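Local coordinates for restriction endonuclease EcoP15I, restriction subunit (Escherichia coli, PDB 4ZCF), which cuts DNA downstream of one of two inversely oriented CAGCAG sites, as the ATP-binding, helicase-type restriction subunit of a type III enzyme that also needs Mod subunits, at residues Ile79-Met84 / Glu258-Leu263; Tyr147-Gln152 / Leu184-Gly189; Phe170-Asn175 / Thr202-Asn207; Asp282-Asp287 / Lys555-Phe560. All blocks are in the same frame, centred on the assembly; numbering follows the deposited sequence.

Contact 1. Residues Ile79-Met84 / Glu258-Leu263; sequences IIDVSM and EGYKNL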
# COMPACT_ATOMS: atom_id res chain seq x y z
N ILE C 79 -23.15 -28.45 10.36
CA ILE C 79 -23.95 -27.38 9.79
C ILE C 79 -25.17 -27.09 10.65
O ILE C 79 -26.03 -27.94 10.82
CB ILE C 79 -24.28 -27.67 8.31
CG1 ILE C 79 -22.97 -27.80 7.48
CG2 ILE C 79 -25.22 -26.61 7.73
CD1 ILE C 79 -23.11 -28.51 6.17
N ILE C 80 -25.24 -25.86 11.18
CA ILE C 80 -26.35 -25.36 11.99
C ILE C 80 -27.16 -24.37 11.10
O ILE C 80 -26.56 -23.54 10.41
CB ILE C 80 -25.81 -24.72 13.30
CG1 ILE C 80 -24.94 -25.73 14.08
CG2 ILE C 80 -26.94 -24.15 14.16
CD1 ILE C 80 -23.93 -25.14 15.01
N ASP C 81 -28.51 -24.49 11.11
CA ASP C 81 -29.36 -23.62 10.29
C ASP C 81 -30.26 -22.68 11.06
O ASP C 81 -30.88 -23.07 12.05
CB ASP C 81 -30.17 -24.43 9.28
CG ASP C 81 -29.31 -25.18 8.29
OD1 ASP C 81 -28.24 -24.65 7.92
OD2 ASP C 81 -29.71 -26.28 7.87
N VAL C 82 -30.33 -21.44 10.57
CA VAL C 82 -31.15 -20.35 11.09
C VAL C 82 -31.97 -19.83 9.91
O VAL C 82 -31.41 -19.54 8.85
CB VAL C 82 -30.31 -19.23 11.76
CG1 VAL C 82 -31.18 -18.06 12.19
CG2 VAL C 82 -29.51 -19.76 12.94
N SER C 83 -33.29 -19.78 10.08
CA SER C 83 -34.20 -19.30 9.05
C SER C 83 -34.92 -18.04 9.53
O SER C 83 -35.65 -18.05 10.52
CB SER C 83 -35.18 -20.38 8.62
OG SER C 83 -36.00 -19.90 7.57
N MET C 84 -34.64 -16.93 8.84
CA MET C 84 -35.20 -15.61 9.14
C MET C 84 -35.62 -14.98 7.86
O MET C 84 -34.84 -14.96 6.91
CB MET C 84 -34.16 -14.71 9.84
CG MET C 84 -33.58 -15.32 11.07
SD MET C 84 -33.33 -14.07 12.30
CE MET C 84 -32.33 -14.89 13.33
N GLU C 258 -32.57 -26.84 -0.55
CA GLU C 258 -31.96 -28.17 -0.46
C GLU C 258 -32.22 -28.76 0.92
O GLU C 258 -31.54 -29.70 1.35
CB GLU C 258 -30.45 -28.09 -0.77
CG GLU C 258 -30.13 -27.70 -2.20
CD GLU C 258 -28.75 -28.08 -2.68
OE1 GLU C 258 -27.83 -28.14 -1.83
OE2 GLU C 258 -28.58 -28.33 -3.90
N GLY C 259 -33.21 -28.21 1.60
CA GLY C 259 -33.58 -28.63 2.94
C GLY C 259 -32.68 -28.06 4.02
O GLY C 259 -32.02 -27.03 3.83
N TYR C 260 -32.68 -28.73 5.18
CA TYR C 260 -31.93 -28.36 6.36
C TYR C 260 -30.91 -29.41 6.71
O TYR C 260 -30.93 -30.52 6.19
CB TYR C 260 -32.89 -28.17 7.56
CG TYR C 260 -34.01 -27.17 7.34
CD1 TYR C 260 -33.75 -25.80 7.35
CD2 TYR C 260 -35.33 -27.58 7.20
CE1 TYR C 260 -34.78 -24.87 7.15
CE2 TYR C 260 -36.36 -26.66 7.01
CZ TYR C 260 -36.08 -25.31 6.98
OH TYR C 260 -37.09 -24.39 6.79
N LYS C 261 -30.02 -29.05 7.63
CA LYS C 261 -29.01 -29.93 8.19
C LYS C 261 -29.32 -30.06 9.68
O LYS C 261 -29.65 -31.16 10.13
CB LYS C 261 -27.58 -29.45 7.89
CG LYS C 261 -27.21 -29.54 6.40
CD LYS C 261 -26.61 -30.89 6.03
CE LYS C 261 -26.92 -31.29 4.61
NZ LYS C 261 -25.99 -32.34 4.12
N ASN C 262 -29.35 -28.94 10.41
CA ASN C 262 -29.72 -28.88 11.82
C ASN C 262 -30.51 -27.59 12.05
O ASN C 262 -29.92 -26.56 12.37
CB ASN C 262 -28.48 -28.98 12.73
CG ASN C 262 -27.86 -30.36 12.77
OD1 ASN C 262 -28.44 -31.31 13.30
ND2 ASN C 262 -26.67 -30.51 12.22
N LEU C 263 -31.83 -27.63 11.80
CA LEU C 263 -32.67 -26.44 11.97
C LEU C 263 -32.84 -26.12 13.43
O LEU C 263 -33.40 -26.90 14.21
CB LEU C 263 -34.01 -26.53 11.22
CG LEU C 263 -34.93 -25.31 11.34
CD1 LEU C 263 -34.28 -24.06 10.76
CD2 LEU C 263 -36.26 -25.56 10.69
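D81 and the stretch from Y260 to L263 are joined through both the backbone and the carboxylate of D81. D81 N donates to N262 O, 2.8 Å away, from above the carbonyl plane rather than on a lone pair. D81 and L263 form a parallel bridge here. The D81 side chain can be followed outward from this bond. Its CB packs against N262 O. CG stands beside the backbone N, anti to the carbonyl carbon (chi1 -62°), which turns the carboxylate back toward K261. OD2 takes the N-H of K261, and K261 N lies 2.8 Å from D81 OD2, nearly along the C-O axis. The same oxygen meets Y260 CA and CB, and it lies at the edge of the Y260 ring, near its plane. OD1 forms a salt bridge with R251, so both oxygens of this buried carboxylate have partners. The opposite charge of R251 probably steadies the ionised form.

I79 O receives N262 ND2 at 3.0 Å, in the amide plane of N262. The other end of that amide, OD1, accepts a bond from N74 N, which fixes its rotation. The I79 CG2 methyl packs on K261 CB at 3.7 Å, the two side chains at a slant. The bent K261 chain then leads its amine away. L263 CD1 reaches the D81 carbonyl.

Strand 79-84 lies between strands 248-253 and 263-267 in the parallel sheet. It runs toward the nucleotide-binding G89, K90 and T91. Helix 50-64 packs over I80 and N262 through Y53.

Contact 2. Residues Tyr147-Gln152 / Leu184-Gly189; sequences YVVESQ and LVINSG. With nucleotides of chain E.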
# COMPACT_ATOMS: atom_id res chain seq x y z
N TYR C 147 -11.54 -7.86 7.50
CA TYR C 147 -10.62 -8.13 6.39
C TYR C 147 -11.50 -8.49 5.21
O TYR C 147 -12.17 -9.52 5.22
CB TYR C 147 -9.65 -9.28 6.75
CG TYR C 147 -8.98 -9.10 8.09
CD1 TYR C 147 -9.57 -9.61 9.25
CD2 TYR C 147 -7.79 -8.40 8.22
CE1 TYR C 147 -8.98 -9.40 10.50
CE2 TYR C 147 -7.18 -8.21 9.46
CZ TYR C 147 -7.80 -8.69 10.60
OH TYR C 147 -7.24 -8.49 11.84
N VAL C 148 -11.53 -7.62 4.21
CA VAL C 148 -12.38 -7.82 3.05
C VAL C 148 -11.56 -8.33 1.90
O VAL C 148 -10.62 -7.66 1.51
CB VAL C 148 -13.16 -6.52 2.71
CG1 VAL C 148 -14.22 -6.78 1.64
CG2 VAL C 148 -13.80 -5.92 3.96
N VAL C 149 -11.90 -9.54 1.38
CA VAL C 149 -11.25 -10.16 0.22
C VAL C 149 -11.78 -9.48 -1.05
O VAL C 149 -12.97 -9.57 -1.35
CB VAL C 149 -11.41 -11.70 0.17
CG1 VAL C 149 -10.78 -12.28 -1.10
CG2 VAL C 149 -10.82 -12.36 1.41
N GLU C 150 -10.88 -8.77 -1.76
CA GLU C 150 -11.21 -8.02 -2.97
C GLU C 150 -10.34 -8.43 -4.14
O GLU C 150 -9.14 -8.60 -4.01
CB GLU C 150 -11.02 -6.51 -2.72
CG GLU C 150 -11.89 -5.93 -1.62
CD GLU C 150 -11.29 -4.71 -0.95
OE1 GLU C 150 -11.83 -3.60 -1.16
OE2 GLU C 150 -10.29 -4.87 -0.21
N SER C 151 -10.98 -8.58 -5.31
CA SER C 151 -10.31 -8.90 -6.57
C SER C 151 -9.42 -7.70 -6.93
O SER C 151 -9.87 -6.55 -6.82
CB SER C 151 -11.37 -9.13 -7.65
OG SER C 151 -10.81 -9.27 -8.94
N GLN C 152 -8.15 -7.96 -7.28
CA GLN C 152 -7.17 -6.91 -7.64
C GLN C 152 -7.21 -6.65 -9.16
O GLN C 152 -6.61 -7.40 -9.94
CB GLN C 152 -5.76 -7.29 -7.16
N LEU C 184 -13.20 -12.28 8.32
CA LEU C 184 -12.96 -12.33 6.88
C LEU C 184 -14.26 -12.31 6.08
O LEU C 184 -15.00 -13.29 6.09
CB LEU C 184 -12.10 -13.53 6.48
CG LEU C 184 -11.56 -13.49 5.04
CD1 LEU C 184 -10.37 -12.57 4.92
CD2 LEU C 184 -11.17 -14.87 4.57
N VAL C 185 -14.51 -11.22 5.37
CA VAL C 185 -15.68 -11.11 4.50
C VAL C 185 -15.20 -11.44 3.05
O VAL C 185 -14.27 -10.80 2.55
CB VAL C 185 -16.39 -9.74 4.60
CG1 VAL C 185 -17.75 -9.77 3.90
CG2 VAL C 185 -16.55 -9.32 6.06
N ILE C 186 -15.81 -12.47 2.43
CA ILE C 186 -15.49 -12.99 1.09
C ILE C 186 -16.77 -13.38 0.33
O ILE C 186 -17.70 -13.93 0.92
CB ILE C 186 -14.48 -14.20 1.20
CG1 ILE C 186 -13.93 -14.62 -0.18
CG2 ILE C 186 -15.10 -15.39 1.97
CD1 ILE C 186 -12.64 -15.44 -0.15
N ASN C 187 -16.80 -13.09 -0.98
CA ASN C 187 -17.91 -13.42 -1.88
C ASN C 187 -17.63 -14.73 -2.62
O ASN C 187 -16.56 -15.30 -2.43
CB ASN C 187 -18.25 -12.26 -2.82
CG ASN C 187 -17.14 -11.86 -3.76
OD1 ASN C 187 -16.03 -11.53 -3.34
ND2 ASN C 187 -17.44 -11.88 -5.06
N SER C 188 -18.62 -15.26 -3.36
CA SER C 188 -18.52 -16.53 -4.10
C SER C 188 -17.48 -16.52 -5.21
O SER C 188 -16.78 -17.53 -5.39
CB SER C 188 -19.88 -16.91 -4.67
OG SER C 188 -20.79 -17.12 -3.61
N GLY C 189 -17.40 -15.40 -5.95
CA GLY C 189 -16.45 -15.19 -7.04
C GLY C 189 -15.00 -15.33 -6.58
O GLY C 189 -14.16 -15.83 -7.34
P DT E 6 -15.26 -10.55 -8.07
OP1 DT E 6 -15.04 -10.81 -6.64
OP2 DT E 6 -15.06 -9.18 -8.58
O5' DT E 6 -14.29 -11.46 -8.93
C5' DT E 6 -14.27 -12.88 -8.99
C4' DT E 6 -13.21 -13.35 -9.97
O4' DT E 6 -13.70 -13.32 -11.33
C3' DT E 6 -11.93 -12.53 -9.97
O3' DT E 6 -10.85 -13.40 -9.75
C2' DT E 6 -11.90 -11.79 -11.31
C1' DT E 6 -12.77 -12.68 -12.18
N1 DT E 6 -13.51 -12.02 -13.31
C2 DT E 6 -13.51 -12.64 -14.54
O2 DT E 6 -12.89 -13.66 -14.76
N3 DT E 6 -14.27 -12.01 -15.50
C4 DT E 6 -15.00 -10.83 -15.38
O4 DT E 6 -15.62 -10.36 -16.35
C5 DT E 6 -15.00 -10.26 -14.06
C7 DT E 6 -15.79 -9.00 -13.81
C6 DT E 6 -14.27 -10.87 -13.11
P DA E 7 -9.36 -12.88 -9.51
OP1 DA E 7 -8.64 -13.82 -8.63
OP2 DA E 7 -9.35 -11.44 -9.13
O5' DA E 7 -8.82 -13.05 -11.00
C5' DA E 7 -8.86 -14.33 -11.65
C4' DA E 7 -8.17 -14.28 -13.00
O4' DA E 7 -9.04 -13.68 -13.99
C3' DA E 7 -6.83 -13.56 -13.05
O3' DA E 7 -5.86 -14.43 -13.66
C2' DA E 7 -7.12 -12.26 -13.80
C1' DA E 7 -8.37 -12.59 -14.61
N9 DA E 7 -9.36 -11.54 -14.77
C8 DA E 7 -9.81 -10.61 -13.87
N7 DA E 7 -10.77 -9.83 -14.34
C5 DA E 7 -10.96 -10.29 -15.63
C6 DA E 7 -11.81 -9.87 -16.68
N6 DA E 7 -12.69 -8.86 -16.59
N1 DA E 7 -11.74 -10.58 -17.84
C2 DA E 7 -10.85 -11.58 -17.97
N3 DA E 7 -10.03 -12.06 -17.04
C4 DA E 7 -10.13 -11.36 -15.89
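V149 carries most of the side-chain packing against L184 and I186. Its CG1 is anti to the backbone N (chi1 177°) and lies 3.8 Å from I186 CD1, the two side chains running alongside and pointing the same way. Its other methyl, CG2, meets L184 CD1 at 3.5 Å. L184 also has CG anti to its backbone N (chi1 -168°), and this carries CD1 to V149 CG2 and to Y147 CB. With an alanine here CG and both methyls go, and V149 CG2 and Y147 CB would probably be left facing a gap. The strands pair in parallel. V185 N donates to Y147 O and V149 N to V185 O, both at 2.9 Å.

Past the strand ends the contact turns to DNA. N187 is the N-cap residue of helix 188-191. Its CG stands between the backbone N and the carbonyl carbon (chi1 62°), turning the amide to the phosphate, and ND2 donates to DT6 OP1 of chain E at 3.1 Å. K120 binds both N187 OD1 and V149 O, so it positions the amide. S151 OG donates to DA7 OP2 of chain E at 2.6 Å.

Helix 165-172 connects these neighbouring parallel strands, a beta-alpha-beta crossover. Loops at the C-terminal ends of its strands grip the DNA backbone, as in RecA-like helicase motor domains.

Contact 3. Residues Phe170-Asn175 / Thr202-Asn207; sequences FVEASN and TGLLDN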
# COMPACT_ATOMS: atom_id res chain seq x y z
N PHE C 170 -5.57 -11.62 7.91
CA PHE C 170 -6.52 -12.35 8.74
C PHE C 170 -5.82 -13.54 9.40
O PHE C 170 -5.94 -13.71 10.61
CB PHE C 170 -7.77 -12.79 7.91
CG PHE C 170 -8.76 -13.71 8.62
CD1 PHE C 170 -9.72 -13.20 9.48
CD2 PHE C 170 -8.74 -15.09 8.39
CE1 PHE C 170 -10.64 -14.04 10.11
CE2 PHE C 170 -9.67 -15.93 9.01
CZ PHE C 170 -10.60 -15.40 9.88
N VAL C 171 -5.09 -14.33 8.61
CA VAL C 171 -4.33 -15.49 9.07
C VAL C 171 -3.24 -15.04 10.09
O VAL C 171 -3.19 -15.59 11.20
CB VAL C 171 -3.76 -16.28 7.84
CG1 VAL C 171 -2.64 -17.23 8.25
CG2 VAL C 171 -4.87 -17.04 7.12
N GLU C 172 -2.45 -14.01 9.74
CA GLU C 172 -1.36 -13.44 10.53
C GLU C 172 -1.72 -12.64 11.81
O GLU C 172 -0.83 -12.43 12.65
CB GLU C 172 -0.39 -12.65 9.63
CG GLU C 172 0.45 -13.51 8.70
CD GLU C 172 1.27 -14.62 9.33
OE1 GLU C 172 1.75 -14.46 10.48
OE2 GLU C 172 1.45 -15.66 8.66
N ALA C 173 -2.98 -12.17 11.93
CA ALA C 173 -3.51 -11.39 13.06
C ALA C 173 -3.44 -12.14 14.39
O ALA C 173 -3.84 -13.30 14.48
CB ALA C 173 -4.94 -10.96 12.78
N SER C 174 -2.91 -11.46 15.42
CA SER C 174 -2.68 -11.98 16.78
C SER C 174 -3.93 -12.02 17.65
O SER C 174 -4.78 -11.13 17.56
CB SER C 174 -1.57 -11.17 17.46
OG SER C 174 -1.48 -11.44 18.85
N ASN C 175 -4.01 -13.06 18.53
CA ASN C 175 -5.10 -13.30 19.49
C ASN C 175 -4.88 -12.55 20.80
O ASN C 175 -5.86 -12.25 21.49
CB ASN C 175 -5.24 -14.80 19.78
N THR C 202 5.72 -17.02 -0.44
CA THR C 202 5.39 -16.54 0.90
C THR C 202 4.73 -17.64 1.74
O THR C 202 3.86 -18.36 1.26
CB THR C 202 4.42 -15.35 0.72
OG1 THR C 202 5.02 -14.38 -0.16
CG2 THR C 202 4.01 -14.69 2.02
N GLY C 203 5.11 -17.70 3.01
CA GLY C 203 4.52 -18.62 3.96
C GLY C 203 3.76 -17.88 5.03
O GLY C 203 4.19 -16.82 5.50
N LEU C 204 2.57 -18.40 5.39
CA LEU C 204 1.70 -17.86 6.43
C LEU C 204 1.59 -18.91 7.54
O LEU C 204 1.89 -20.08 7.32
CB LEU C 204 0.28 -17.53 5.91
CG LEU C 204 0.06 -16.65 4.65
CD1 LEU C 204 -1.41 -16.57 4.31
CD2 LEU C 204 0.56 -15.23 4.85
N LEU C 205 1.12 -18.49 8.72
CA LEU C 205 0.92 -19.31 9.91
C LEU C 205 2.19 -20.02 10.34
O LEU C 205 2.39 -21.21 10.04
CB LEU C 205 -0.28 -20.28 9.76
CG LEU C 205 -1.36 -20.11 10.81
CD1 LEU C 205 -2.69 -20.44 10.26
CD2 LEU C 205 -1.08 -20.92 12.04
N ASP C 206 3.07 -19.27 11.03
CA ASP C 206 4.37 -19.74 11.52
C ASP C 206 5.18 -20.34 10.34
O ASP C 206 5.76 -21.43 10.45
CB ASP C 206 4.20 -20.70 12.73
CG ASP C 206 5.48 -21.16 13.40
OD1 ASP C 206 6.50 -20.42 13.32
OD2 ASP C 206 5.48 -22.27 13.99
N ASN C 207 5.14 -19.61 9.20
CA ASN C 207 5.78 -19.91 7.91
C ASN C 207 5.56 -21.36 7.43
O ASN C 207 6.51 -22.03 7.02
CB ASN C 207 7.26 -19.55 7.98
CG ASN C 207 7.95 -19.54 6.64
OD1 ASN C 207 7.38 -19.16 5.61
ND2 ASN C 207 9.18 -20.00 6.62
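E172 and V171 reach loop 202-207 through their torsions. E172 CG stands beside the backbone N (chi1 -71°), and the chain bends at chi2 (-54°), which folds the carboxylate back toward L204 and L205. V171 CG1 is anti to the backbone N, and this methyl is the one that enters the contact.

E172 OE2 accepts the N-H of L205, with L205 N and E172 OE2 2.8 Å apart. This is the one hydrogen bond between the two segments. The donor comes in on the syn side of the oxygen, tilted 30° out of the carboxylate plane. The bond is somewhat bent. OE2 also comes 3.1 Å from L204 CA and touches L204 CB. A manganese ion lies about 4 Å from the E172 side chain, and its positive charge would probably favour the ionised carboxylate.

Beside this polar link the packing is apolar. V171 CG1 is 3.8 Å from L204 CB and equally far from L205 CD1. The V171 side chain crosses both leucine side chains at about a right angle, with its methyl between them. A215 of helix 212-217 touches V171 and L204, and L41 of helix 36-41 touches E172 and L205.

L205, D206 and N207 all have positive phi, so the loop turns sharply just after the bonded amide. N207 then bonds S55 of a neighbouring subunit. The arrangement is a helix-end to loop contact. The last turn of helix 165-172, on the crossover between two strands of the parallel sheet, holds the connection between helices 188-191 and 212-217.

Contact 4. Residues Asp282-Asp287 / Lys555-Phe560; sequences DAYIED and KYYVDF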
# COMPACT_ATOMS: atom_id res chain seq x y z
N ASP C 282 -49.33 -2.42 -0.14
CA ASP C 282 -50.43 -1.76 -0.84
C ASP C 282 -50.11 -1.68 -2.34
O ASP C 282 -49.48 -0.72 -2.80
CB ASP C 282 -50.77 -0.39 -0.23
CG ASP C 282 -51.54 -0.47 1.08
OD1 ASP C 282 -52.33 -1.42 1.26
OD2 ASP C 282 -51.36 0.44 1.92
N ALA C 283 -50.51 -2.73 -3.08
CA ALA C 283 -50.25 -2.89 -4.50
C ALA C 283 -51.14 -2.06 -5.43
O ALA C 283 -52.35 -2.00 -5.23
CB ALA C 283 -50.31 -4.35 -4.88
N TYR C 284 -50.51 -1.45 -6.47
CA TYR C 284 -51.14 -0.62 -7.50
C TYR C 284 -50.85 -1.20 -8.89
O TYR C 284 -49.68 -1.25 -9.29
CB TYR C 284 -50.63 0.83 -7.44
CG TYR C 284 -51.02 1.58 -6.19
CD1 TYR C 284 -52.22 2.30 -6.13
CD2 TYR C 284 -50.19 1.61 -5.08
CE1 TYR C 284 -52.58 3.00 -4.98
CE2 TYR C 284 -50.53 2.32 -3.93
CZ TYR C 284 -51.73 3.02 -3.89
OH TYR C 284 -52.07 3.72 -2.75
N ILE C 285 -51.91 -1.63 -9.60
CA ILE C 285 -51.81 -2.20 -10.96
C ILE C 285 -52.23 -1.12 -11.98
O ILE C 285 -53.41 -0.78 -12.07
CB ILE C 285 -52.65 -3.50 -11.11
CG1 ILE C 285 -52.79 -4.35 -9.80
CG2 ILE C 285 -52.27 -4.30 -12.34
CD1 ILE C 285 -51.58 -5.12 -9.24
N GLU C 286 -51.25 -0.59 -12.76
CA GLU C 286 -51.49 0.46 -13.75
C GLU C 286 -51.80 -0.07 -15.17
O GLU C 286 -50.95 -0.72 -15.78
CB GLU C 286 -50.34 1.49 -13.74
CG GLU C 286 -50.31 2.49 -14.88
CD GLU C 286 -51.28 3.66 -14.79
OE1 GLU C 286 -51.23 4.40 -13.78
OE2 GLU C 286 -52.02 3.88 -15.78
N ASP C 287 -53.01 0.23 -15.68
CA ASP C 287 -53.47 -0.16 -17.02
C ASP C 287 -53.63 1.07 -17.92
O ASP C 287 -52.74 1.93 -17.96
CB ASP C 287 -54.81 -0.93 -16.92
CG ASP C 287 -55.08 -1.88 -18.08
OD1 ASP C 287 -55.19 -1.39 -19.24
OD2 ASP C 287 -55.23 -3.09 -17.83
N LYS C 555 -46.11 1.04 -0.29
CA LYS C 555 -46.92 1.07 -1.51
C LYS C 555 -46.03 0.57 -2.65
O LYS C 555 -44.89 1.02 -2.79
CB LYS C 555 -47.47 2.48 -1.78
CG LYS C 555 -48.39 3.03 -0.69
CD LYS C 555 -48.94 4.39 -1.09
CE LYS C 555 -49.68 5.10 0.02
NZ LYS C 555 -50.07 6.48 -0.39
N TYR C 556 -46.53 -0.40 -3.41
CA TYR C 556 -45.79 -1.03 -4.51
C TYR C 556 -46.53 -0.83 -5.82
O TYR C 556 -47.71 -1.15 -5.92
CB TYR C 556 -45.55 -2.52 -4.20
CG TYR C 556 -44.34 -3.08 -4.91
CD1 TYR C 556 -44.43 -3.60 -6.19
CD2 TYR C 556 -43.09 -3.08 -4.29
CE1 TYR C 556 -43.32 -4.12 -6.85
CE2 TYR C 556 -41.97 -3.60 -4.94
CZ TYR C 556 -42.09 -4.12 -6.22
OH TYR C 556 -40.99 -4.61 -6.88
N TYR C 557 -45.84 -0.30 -6.84
CA TYR C 557 -46.40 0.00 -8.16
C TYR C 557 -45.92 -0.97 -9.22
O TYR C 557 -44.72 -1.07 -9.48
CB TYR C 557 -46.10 1.46 -8.56
CG TYR C 557 -46.73 2.46 -7.62
CD1 TYR C 557 -46.14 2.77 -6.40
CD2 TYR C 557 -47.92 3.10 -7.95
CE1 TYR C 557 -46.72 3.67 -5.52
CE2 TYR C 557 -48.51 4.01 -7.08
CZ TYR C 557 -47.91 4.29 -5.86
OH TYR C 557 -48.50 5.18 -4.99
N VAL C 558 -46.89 -1.69 -9.83
CA VAL C 558 -46.65 -2.68 -10.89
C VAL C 558 -47.36 -2.37 -12.23
O VAL C 558 -48.23 -1.50 -12.30
CB VAL C 558 -46.79 -4.17 -10.45
CG1 VAL C 558 -45.65 -4.60 -9.55
CG2 VAL C 558 -48.14 -4.43 -9.80
N ASP C 559 -46.95 -3.11 -13.27
CA ASP C 559 -47.43 -3.04 -14.65
C ASP C 559 -48.83 -3.66 -14.81
O ASP C 559 -49.33 -4.34 -13.90
CB ASP C 559 -46.44 -3.82 -15.54
CG ASP C 559 -45.81 -3.04 -16.67
OD1 ASP C 559 -45.87 -1.78 -16.64
OD2 ASP C 559 -45.21 -3.67 -17.57
N PHE C 560 -49.42 -3.45 -16.00
CA PHE C 560 -50.68 -4.05 -16.42
C PHE C 560 -50.44 -5.56 -16.52
O PHE C 560 -51.35 -6.35 -16.25
CB PHE C 560 -51.13 -3.47 -17.79
CG PHE C 560 -50.15 -3.64 -18.94
CD1 PHE C 560 -49.15 -2.70 -19.17
CD2 PHE C 560 -50.23 -4.75 -19.78
CE1 PHE C 560 -48.23 -2.88 -20.21
CE2 PHE C 560 -49.30 -4.92 -20.81
CZ PHE C 560 -48.31 -3.99 -21.02
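Strands 282-285 and 555-558 run parallel, their axes 4.6 Å apart at closest and 21° off parallel, and four backbone hydrogen bonds join the two segments. D282 O takes Y556 N, Y556 O takes Y284 N, Y284 O takes V558 N, and V558 O takes E286 N. The two middle bonds meet their carbonyls nearly head-on.

The face carrying D282, Y284, K555 and Y557 is led by an offset stack of two tyrosines. The two side chains run alongside, pointing the same way. Their rings overlap face to face with an offset, planes 6° apart and centroids of Y284 and Y557 4.5 Å apart. Both have CG beside the backbone N, which brings the rings into line. Y284 CD2 sits over the Y557 face, toward the rim, 3.5 Å from Y557 CE2. K555 is extended and passes the Y284 ring at its edge, with CG in the ring plane. K555 CD reaches Y284 OH at 3.6 Å, and NZ goes on to a long, weak ion pair with E381. A serine in place of Y284 would probably strip Y557 of its stacking partner and take away the ring edge that K555 runs along.

On the other face I285 CD1 packs on V558 CG2 at 3.6 Å, the side chains alongside each other. F560 CB rests against E286 O at 3.4 Å.

Helix 565-576 covers the I285 and V558 face through F565, and helix 368-389 touches Y557 on the other. This sheet repeats the strand order of the N-terminal one, consistent with the paired RecA-like motor domains of superfamily 2 helicases.

How the contacts relate
From the N terminus, contact 1 opens at strand 79-84, in the first parallel sheet. Contact 2 opens at 147-152 and contact 3 at 170-175. Contact 2 then closes at 184-189 and contact 3 at 202-207, so these two loops cross. They also touch: Y147 OH is 3.5 Å from A173 CB, and F170 packs on L184. Both are nested in the loop that contact 1 closes at 258-263. Contacts 1 and 2 tie opposite ends of one sheet, their centres 24 Å apart, and contact 3 joins a crossover helix to an outer loop. Contact 4 follows in series, linking 282-287 to 555-560 in the second sheet.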